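Local coordinates for MsStt7d protein (Micromonas, PDB 4IX3) that binds ADP and magnesium through its protein kinase domain, and probably transfers phosphate from ATP to proteins, at residues 14-19 / 86-91; 96-99 / 103-106; 117-122 / 128-133; 134-137 / 143-146. All blocks are in the same frame, centred on the assembly; numbering follows the deposited sequence.

Overall arrangement
Contacts 1 and 2 lie together in the N-terminal lobe of the kinase domain, their centres about 12 Å apart, and contacts 3 and 4 lie in the C-terminal lobe, about 10 Å apart. Contacts 1, 3 and 4 are buried; contact 2 is at the surface. Contact 1 uses strand 84-90, contact 2 the connection from it to strand 106-112; they touch where Leu90 O probably hydrogen-bonds Gly106 N. Contact 3 packs helix 119-125 on helix 127-133; contact 4 packs the loop that follows on helix 141-161, whose Val144 touches Leu130 and Ala131. Aliphatic branches dominate contacts 1 and 3, a cysteine sulfur and a methionine methyl meet helix carbonyls in contact 4, and contact 2 rests on backbone polar groups and a water.

Contact 1. Residues 14-19 / 86-91; sequences PGVEPK and GCIELG
Val16, Pro18, Ile88 and Leu90 make up the apolar part of this contact, in which the loop 14-19 covers one side of strand 84-90. Val16 and Ile88 cross at about a right angle, CG1 of Val16 lying 3.6 Å from CG1 of Ile88. With CG1 anti to the backbone N (chi1 180°), Val16 sends this methyl to the strand. The ring of Pro18 slides past both strand side chains: its CG is 3.8 Å from Ile88 CG2, and its CB is 3.8 Å from Leu90 CD1, with Leu90 CD2 close beside. Ile88 is therefore gripped on two branches, CG1 by Val16 and CG2 by Pro18. With Ile88 cut back to an alanine, the Val16 methyl and the Pro18 ring would probably lose their common partner and a gap would open under the loop. The same cluster takes in Ile21 and Met110.

Polar linkage comes through water 1, which donates to Val16 O at 2.8 Å and to Cys87 O at 2.8 Å, bridging the two backbones alongside the apolar cluster. Away from the strand, Lys19 NZ forms a salt bridge of 3.3 Å with Glu17 OE2, meeting the carboxylate from above its plane.

Strand 84-90 pairs in turn with strand 106-112, through backbone bonds of Ile88 with Trp108 and of Leu90 with Gly106. The arrangement belongs to the kinase N-lobe: the loop leading into strand 21-23 packs on the lobe's antiparallel sheet.

Contact 2. Residues 96-99 / 103-106; sequences GEIY and LTEG
Gly96 and Leu103 meet through their backbones: Gly96 N donates to Leu103 O at 2.8 Å, with 153° at the hydrogen and the donor tilted 33° from the carbonyl plane. The carbonyl of Gly96 is used as well. Its O takes a bond from water 2 at 2.8 Å, and the same water accepts from Glu105 N at 2.9 Å, so that Gly96 is tied to both Leu103 and Glu105.

Beside the Gly96 carbonyl lies the methyl of Thr104. Its CG2 is 3.4 Å from Gly96 O and 3.8 Å from Ile98 CD1, with Ile98 CG1 hardly farther away, and it also touches the backbone of Glu97. A chi1 of 52° puts OG1 between the backbone N and the carbonyl carbon, leaving CG2 as the branch that faces Gly96 and Ile98.

One shell out, Glu97 N bonds to Thr102 OG1, and Glu97 CB sits 3.6 Å above the ring plane of Tyr99, toward its rim. Ile98 and Leu103 pack on Trp108 of strand 106-112, whose NE1 is hydrogen-bonded to Thr104 O. The side chain of Glu105 comes to about 4 Å from a bound magnesium ion and packs on Ala269 of the second subunit.

The chemistry is that of a compact connection between two neighbouring antiparallel strands: backbone groups and one water link its two arms, the Thr104 methyl packs between the Gly96 carbonyl and the end of Ile98, and Glu105 carries the contact on to the second subunit.

Contact 3. Residues 117-122 / 128-133; sequences NTVEAL and APLATA
Leu122 and Leu130 bring the two helices together, their CA atoms only 4.9 Å apart, near the short link that separates helix 119-125 from helix 127-133. Thr118, just before the first helix, is its N-cap: OG1 accepts from Ala121 N at 3.0 Å, nearly straight at 166°.

Leu122 reaches across with both branches. CD1 lies 3.6 Å from Ala133 CB, while CD2 rests 3.8 Å from Pro129 O, so both branches lie against the turn from Pro129 to Ala133. Leu130, with CG anti to the backbone N (chi1 172°), crosses it at about a right angle and sets CD1 3.8 Å from Leu122 CB. That same CD1 reaches Val119 CG1 at 4.2 Å. Replacing Leu122 by an alanine would probably leave the Ala133 methyl and Pro129 without their partner, Leu130 CD1 keeping only the CB contact to this residue.

Leu260 of helix 246-261 packs on both Val119 and Leu130, and Leu174 of strand 174-177 lies against Val119. The arrangement is a tight corner between two consecutive short helices of the kinase C-lobe, just after the segment holding the ADP-binding residues Ala112 and Glu114.

Contact 4. Residues 134-137 / 143-146; sequences MACA and GVTK
Met134 and Cys136 face Val144 from a chain that has just left helix 127-133, turns at Ala135 with positive phi (52°) in a Schellman motif, and comes to 6.4 Å between the CA atoms of Cys136 and Val144. The turn is closed by a probable hydrogen bond between Cys136 N and Ala131 O.

Two sulfur-bearing side chains then reach helix 141-161 side by side. Cys136 has SG anti to its backbone N (chi1 -170°), which carries the sulfur out to the helix backbone: SG is 3.4 Å from Gly143 O and 3.6 Å from Gly143 C. It also touches Val144 CG1, with Cys136 SG 4.1 Å from that methyl. The sulfur thus rests on the backbone of Gly143, which has no side chain there.

Met134 lies across Val144 at about a right angle. Its SD is 4.1 Å from Val144 CB, and the bend at chi3 (53°) folds the terminal methyl back so that CE comes to 3.5 Å from Val144 O. Val144 is thus flanked by the thioether and the thiol, while Leu130 and Ala131 of the preceding helix also touch it.

Two polar bonds lie around the contact: Lys147 NZ bonds to Met134 O, and Thr140 OG1 is bonded to Gly143 N.

In chemical terms, SG and the methionine methyl lie against the carbonyls of Gly143 and Val144, and SD against the Val144 side chain, consistent with van der Waals packing that joins the connection between the two helices to the second of them in a buried contact of the C-lobe.

Contact 1. Residues 14-19 / 86-91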
# COMPACT_ATOMS: atom_id res chain seq x y z
N PRO B 14 -22.30 19.47 0.84
CA PRO B 14 -23.73 19.74 0.74
C PRO B 14 -24.42 18.85 -0.29
O PRO B 14 -23.89 18.67 -1.40
CB PRO B 14 -23.78 21.22 0.35
CG PRO B 14 -22.55 21.77 0.97
CD PRO B 14 -21.50 20.70 0.82
N GLY B 15 -25.50 18.20 0.10
CA GLY B 15 -26.21 17.32 -0.83
C GLY B 15 -25.74 15.88 -0.81
O GLY B 15 -26.34 15.05 -1.51
N VAL B 16 -24.72 15.55 0.00
CA VAL B 16 -24.22 14.19 0.07
C VAL B 16 -24.35 13.74 1.53
O VAL B 16 -23.56 14.15 2.39
CB VAL B 16 -22.76 14.08 -0.42
CG1 VAL B 16 -22.26 12.64 -0.32
CG2 VAL B 16 -22.69 14.58 -1.86
N GLU B 17 -25.32 12.88 1.81
CA GLU B 17 -25.54 12.36 3.16
C GLU B 17 -25.16 10.88 3.23
O GLU B 17 -25.45 10.11 2.32
CB GLU B 17 -27.01 12.56 3.57
CG GLU B 17 -27.32 14.05 3.75
CD GLU B 17 -28.80 14.38 3.79
OE1 GLU B 17 -29.16 15.45 3.26
OE2 GLU B 17 -29.58 13.58 4.37
N PRO B 18 -24.52 10.46 4.35
CA PRO B 18 -24.15 9.05 4.44
C PRO B 18 -25.30 8.06 4.22
O PRO B 18 -25.11 7.00 3.58
CB PRO B 18 -23.51 8.91 5.84
CG PRO B 18 -23.38 10.28 6.42
CD PRO B 18 -24.06 11.27 5.49
N LYS B 19 -26.49 8.42 4.69
CA LYS B 19 -27.66 7.54 4.52
C LYS B 19 -27.98 7.25 3.04
O LYS B 19 -28.58 6.22 2.71
CB LYS B 19 -28.89 8.09 5.25
CG LYS B 19 -29.45 9.37 4.64
CD LYS B 19 -30.54 10.02 5.49
CE LYS B 19 -31.80 10.32 4.70
NZ LYS B 19 -31.58 11.13 3.46
N GLY B 86 -17.05 14.99 -3.90
CA GLY B 86 -16.86 15.53 -2.56
C GLY B 86 -16.46 14.50 -1.54
O GLY B 86 -15.89 13.46 -1.87
N CYS B 87 -16.67 14.84 -0.28
CA CYS B 87 -16.27 13.98 0.82
C CYS B 87 -17.45 13.61 1.69
O CYS B 87 -18.49 14.26 1.61
CB CYS B 87 -15.17 14.65 1.65
SG CYS B 87 -15.76 16.01 2.67
N ILE B 88 -17.26 12.61 2.55
CA ILE B 88 -18.23 12.26 3.60
C ILE B 88 -17.43 11.77 4.78
O ILE B 88 -16.73 10.77 4.64
CB ILE B 88 -19.23 11.13 3.16
CG1 ILE B 88 -19.64 11.29 1.70
CG2 ILE B 88 -20.42 11.12 4.14
CD1 ILE B 88 -18.82 10.48 0.71
N GLU B 89 -17.51 12.42 5.93
CA GLU B 89 -16.81 11.94 7.12
C GLU B 89 -17.80 11.38 8.13
O GLU B 89 -18.72 12.04 8.46
CB GLU B 89 -15.98 13.06 7.71
CG GLU B 89 -15.00 12.56 8.77
CD GLU B 89 -14.04 13.63 9.23
OE1 GLU B 89 -14.36 14.82 9.20
OE2 GLU B 89 -12.94 13.27 9.62
N LEU B 90 -17.60 10.14 8.57
CA LEU B 90 -18.52 9.51 9.50
C LEU B 90 -17.86 9.32 10.86
O LEU B 90 -16.69 8.93 10.95
CB LEU B 90 -18.99 8.16 8.95
CG LEU B 90 -20.25 8.19 8.08
CD1 LEU B 90 -19.91 7.84 6.64
CD2 LEU B 90 -21.31 7.26 8.63
N GLY B 91 -18.61 9.59 11.93
CA GLY B 91 -18.06 9.44 13.28
C GLY B 91 -18.17 8.01 13.74
O GLY B 91 -18.46 7.08 12.98
O HOH W 1 -20.89 14.65 2.92

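Contact 2. Residues 96-99 / 103-106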
# COMPACT_ATOMS: atom_id res chain seq x y z
N GLY B 96 -20.60 2.76 10.20
CA GLY B 96 -21.23 1.49 9.89
C GLY B 96 -20.22 0.40 9.65
O GLY B 96 -19.16 0.37 10.31
N GLU B 97 -20.58 -0.53 8.76
CA GLU B 97 -19.76 -1.71 8.51
C GLU B 97 -19.84 -1.96 7.01
O GLU B 97 -20.93 -1.98 6.45
CB GLU B 97 -20.34 -2.92 9.25
CG GLU B 97 -20.45 -2.71 10.75
CD GLU B 97 -21.67 -1.89 11.17
OE1 GLU B 97 -22.73 -1.98 10.50
OE2 GLU B 97 -21.58 -1.18 12.19
N ILE B 98 -18.69 -2.20 6.38
CA ILE B 98 -18.69 -2.42 4.93
C ILE B 98 -19.61 -3.60 4.59
O ILE B 98 -20.34 -3.57 3.60
CB ILE B 98 -17.27 -2.66 4.36
CG1 ILE B 98 -16.36 -1.50 4.76
CG2 ILE B 98 -17.28 -2.85 2.84
CD1 ILE B 98 -16.74 -0.15 4.18
N TYR B 99 -19.57 -4.66 5.41
CA TYR B 99 -20.39 -5.83 5.09
C TYR B 99 -21.90 -5.56 5.18
O TYR B 99 -22.70 -6.25 4.55
CB TYR B 99 -19.97 -7.03 5.94
CG TYR B 99 -20.06 -6.81 7.44
CD1 TYR B 99 -21.28 -6.97 8.11
CD2 TYR B 99 -18.92 -6.51 8.19
CE1 TYR B 99 -21.36 -6.81 9.48
CE2 TYR B 99 -18.99 -6.36 9.57
CZ TYR B 99 -20.21 -6.50 10.20
OH TYR B 99 -20.29 -6.35 11.56
N LEU B 103 -21.07 3.14 5.20
CA LEU B 103 -19.74 3.74 5.35
C LEU B 103 -19.21 3.65 6.78
O LEU B 103 -19.93 3.99 7.74
CB LEU B 103 -19.75 5.22 4.92
CG LEU B 103 -20.08 5.42 3.44
CD1 LEU B 103 -20.26 6.92 3.24
CD2 LEU B 103 -19.03 4.83 2.51
N THR B 104 -17.94 3.28 6.94
CA THR B 104 -17.33 3.15 8.27
C THR B 104 -16.79 4.48 8.79
O THR B 104 -16.57 5.46 8.03
CB THR B 104 -16.19 2.12 8.19
OG1 THR B 104 -15.33 2.50 7.12
CG2 THR B 104 -16.72 0.72 7.91
N GLU B 105 -16.55 4.53 10.10
CA GLU B 105 -15.97 5.73 10.73
C GLU B 105 -14.74 6.24 9.96
O GLU B 105 -13.82 5.46 9.64
CB GLU B 105 -15.61 5.34 12.19
CG GLU B 105 -14.99 6.47 13.00
CD GLU B 105 -13.47 6.67 12.84
OE1 GLU B 105 -12.77 5.62 12.82
OE2 GLU B 105 -12.99 7.83 12.78
N GLY B 106 -14.66 7.55 9.75
CA GLY B 106 -13.52 8.22 9.13
C GLY B 106 -13.92 8.95 7.84
O GLY B 106 -15.07 9.01 7.45
O HOH W 2 -17.51 2.20 11.57

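Contact 3. Residues 117-122 / 128-133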
# COMPACT_ATOMS: atom_id res chain seq x y z
N ASN B 117 -14.37 -0.39 -16.85
CA ASN B 117 -13.24 -0.77 -17.69
C ASN B 117 -12.04 0.04 -17.26
O ASN B 117 -12.24 1.13 -16.72
CB ASN B 117 -13.51 -0.37 -19.19
CG ASN B 117 -13.52 1.17 -19.47
OD1 ASN B 117 -12.45 1.82 -19.60
ND2 ASN B 117 -14.70 1.74 -19.67
N THR B 118 -10.81 -0.47 -17.27
CA THR B 118 -9.65 0.44 -17.35
C THR B 118 -9.00 0.24 -18.72
O THR B 118 -9.22 -0.80 -19.33
CB THR B 118 -8.58 0.14 -16.27
OG1 THR B 118 -7.96 -1.13 -16.57
CG2 THR B 118 -9.20 0.07 -14.88
N VAL B 119 -8.18 1.17 -19.16
CA VAL B 119 -7.45 0.97 -20.42
C VAL B 119 -6.50 -0.23 -20.32
O VAL B 119 -6.29 -0.93 -21.31
CB VAL B 119 -6.77 2.29 -20.81
CG1 VAL B 119 -5.78 2.03 -21.96
CG2 VAL B 119 -7.87 3.30 -21.20
N GLU B 120 -5.97 -0.50 -19.13
CA GLU B 120 -5.13 -1.69 -18.97
C GLU B 120 -5.93 -2.93 -19.31
O GLU B 120 -5.46 -3.80 -20.08
CB GLU B 120 -4.54 -1.77 -17.55
CG GLU B 120 -3.68 -3.02 -17.33
CD GLU B 120 -3.29 -3.13 -15.86
OE1 GLU B 120 -4.12 -3.65 -15.08
OE2 GLU B 120 -2.21 -2.66 -15.47
N ALA B 121 -7.10 -3.06 -18.71
CA ALA B 121 -7.88 -4.28 -18.92
C ALA B 121 -8.35 -4.38 -20.38
O ALA B 121 -8.28 -5.45 -20.98
CB ALA B 121 -9.06 -4.32 -17.94
N LEU B 122 -8.76 -3.25 -20.98
CA LEU B 122 -9.26 -3.30 -22.34
C LEU B 122 -8.11 -3.62 -23.28
O LEU B 122 -8.30 -4.44 -24.17
CB LEU B 122 -9.85 -1.93 -22.70
CG LEU B 122 -11.22 -1.62 -22.06
CD1 LEU B 122 -11.46 -0.11 -22.17
CD2 LEU B 122 -12.33 -2.39 -22.77
N ALA B 128 -9.45 -4.33 -30.43
CA ALA B 128 -10.88 -4.21 -30.77
C ALA B 128 -11.81 -3.76 -29.63
O ALA B 128 -12.49 -2.75 -29.78
CB ALA B 128 -11.41 -5.43 -31.48
N PRO B 129 -11.78 -4.45 -28.47
CA PRO B 129 -12.67 -3.99 -27.38
C PRO B 129 -12.20 -2.63 -26.85
O PRO B 129 -13.05 -1.80 -26.48
CB PRO B 129 -12.53 -5.09 -26.32
CG PRO B 129 -11.33 -5.87 -26.70
CD PRO B 129 -11.25 -5.80 -28.21
N LEU B 130 -10.90 -2.30 -26.91
CA LEU B 130 -10.42 -1.00 -26.50
C LEU B 130 -11.00 0.09 -27.43
O LEU B 130 -11.57 1.08 -26.95
CB LEU B 130 -8.88 -0.98 -26.47
CG LEU B 130 -8.25 0.39 -26.23
CD1 LEU B 130 -8.65 0.95 -24.88
CD2 LEU B 130 -6.71 0.29 -26.43
N ALA B 131 -10.88 -0.10 -28.74
CA ALA B 131 -11.41 0.84 -29.72
C ALA B 131 -12.91 1.02 -29.56
O ALA B 131 -13.39 2.14 -29.63
CB ALA B 131 -11.11 0.34 -31.11
N THR B 132 -13.64 -0.07 -29.32
CA THR B 132 -15.09 0.05 -29.14
C THR B 132 -15.40 0.92 -27.92
O THR B 132 -16.25 1.84 -27.98
CB THR B 132 -15.68 -1.34 -28.96
OG1 THR B 132 -15.54 -2.03 -30.22
CG2 THR B 132 -17.13 -1.23 -28.59
N ALA B 133 -14.70 0.66 -26.81
CA ALA B 133 -14.95 1.43 -25.56
C ALA B 133 -14.57 2.92 -25.75
O ALA B 133 -15.22 3.81 -25.19
CB ALA B 133 -14.19 0.82 -24.40

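Contact 4. Residues 134-137 / 143-146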
# COMPACT_ATOMS: atom_id res chain seq x y z
N MET B 134 -13.53 3.19 -26.56
CA MET B 134 -13.11 4.55 -26.84
C MET B 134 -13.93 5.23 -27.97
O MET B 134 -13.68 6.40 -28.28
CB MET B 134 -11.68 4.51 -27.33
CG MET B 134 -10.63 4.16 -26.26
SD MET B 134 -8.96 3.92 -26.91
CE MET B 134 -8.73 5.47 -27.82
N ALA B 135 -14.88 4.52 -28.57
CA ALA B 135 -15.61 5.02 -29.75
C ALA B 135 -14.61 5.48 -30.83
O ALA B 135 -14.72 6.57 -31.44
CB ALA B 135 -16.60 6.12 -29.37
N CYS B 136 -13.58 4.64 -31.01
CA CYS B 136 -12.51 4.98 -31.96
C CYS B 136 -12.75 4.32 -33.28
O CYS B 136 -12.64 3.10 -33.37
CB CYS B 136 -11.18 4.49 -31.35
SG CYS B 136 -9.70 5.07 -32.22
N ALA B 137 -13.05 5.12 -34.31
CA ALA B 137 -13.45 4.56 -35.59
C ALA B 137 -12.34 3.73 -36.23
O ALA B 137 -12.61 2.74 -36.93
CB ALA B 137 -13.84 5.68 -36.54
N GLY B 143 -4.69 3.77 -34.71
CA GLY B 143 -5.90 4.52 -34.47
C GLY B 143 -6.17 4.76 -32.99
O GLY B 143 -6.40 5.91 -32.58
N VAL B 144 -6.06 3.71 -32.18
CA VAL B 144 -6.33 3.84 -30.74
C VAL B 144 -5.21 4.67 -30.10
O VAL B 144 -5.47 5.47 -29.19
CB VAL B 144 -6.57 2.52 -30.00
CG1 VAL B 144 -7.80 1.83 -30.54
CG2 VAL B 144 -5.34 1.63 -29.91
N THR B 145 -3.96 4.52 -30.55
CA THR B 145 -2.88 5.32 -29.99
C THR B 145 -3.07 6.80 -30.26
O THR B 145 -2.88 7.65 -29.40
CB THR B 145 -1.48 4.82 -30.46
OG1 THR B 145 -1.40 3.41 -30.13
CG2 THR B 145 -0.34 5.59 -29.79
N LYS B 146 -3.42 7.14 -31.50
CA LYS B 146 -3.64 8.54 -31.83
C LYS B 146 -4.75 9.18 -30.99
O LYS B 146 -4.57 10.26 -30.40
CB LYS B 146 -3.99 8.61 -33.31
CG LYS B 146 -2.80 8.43 -34.23
CD LYS B 146 -3.15 8.60 -35.70
CE LYS B 146 -4.08 9.79 -35.83
NZ LYS B 146 -3.89 10.81 -36.92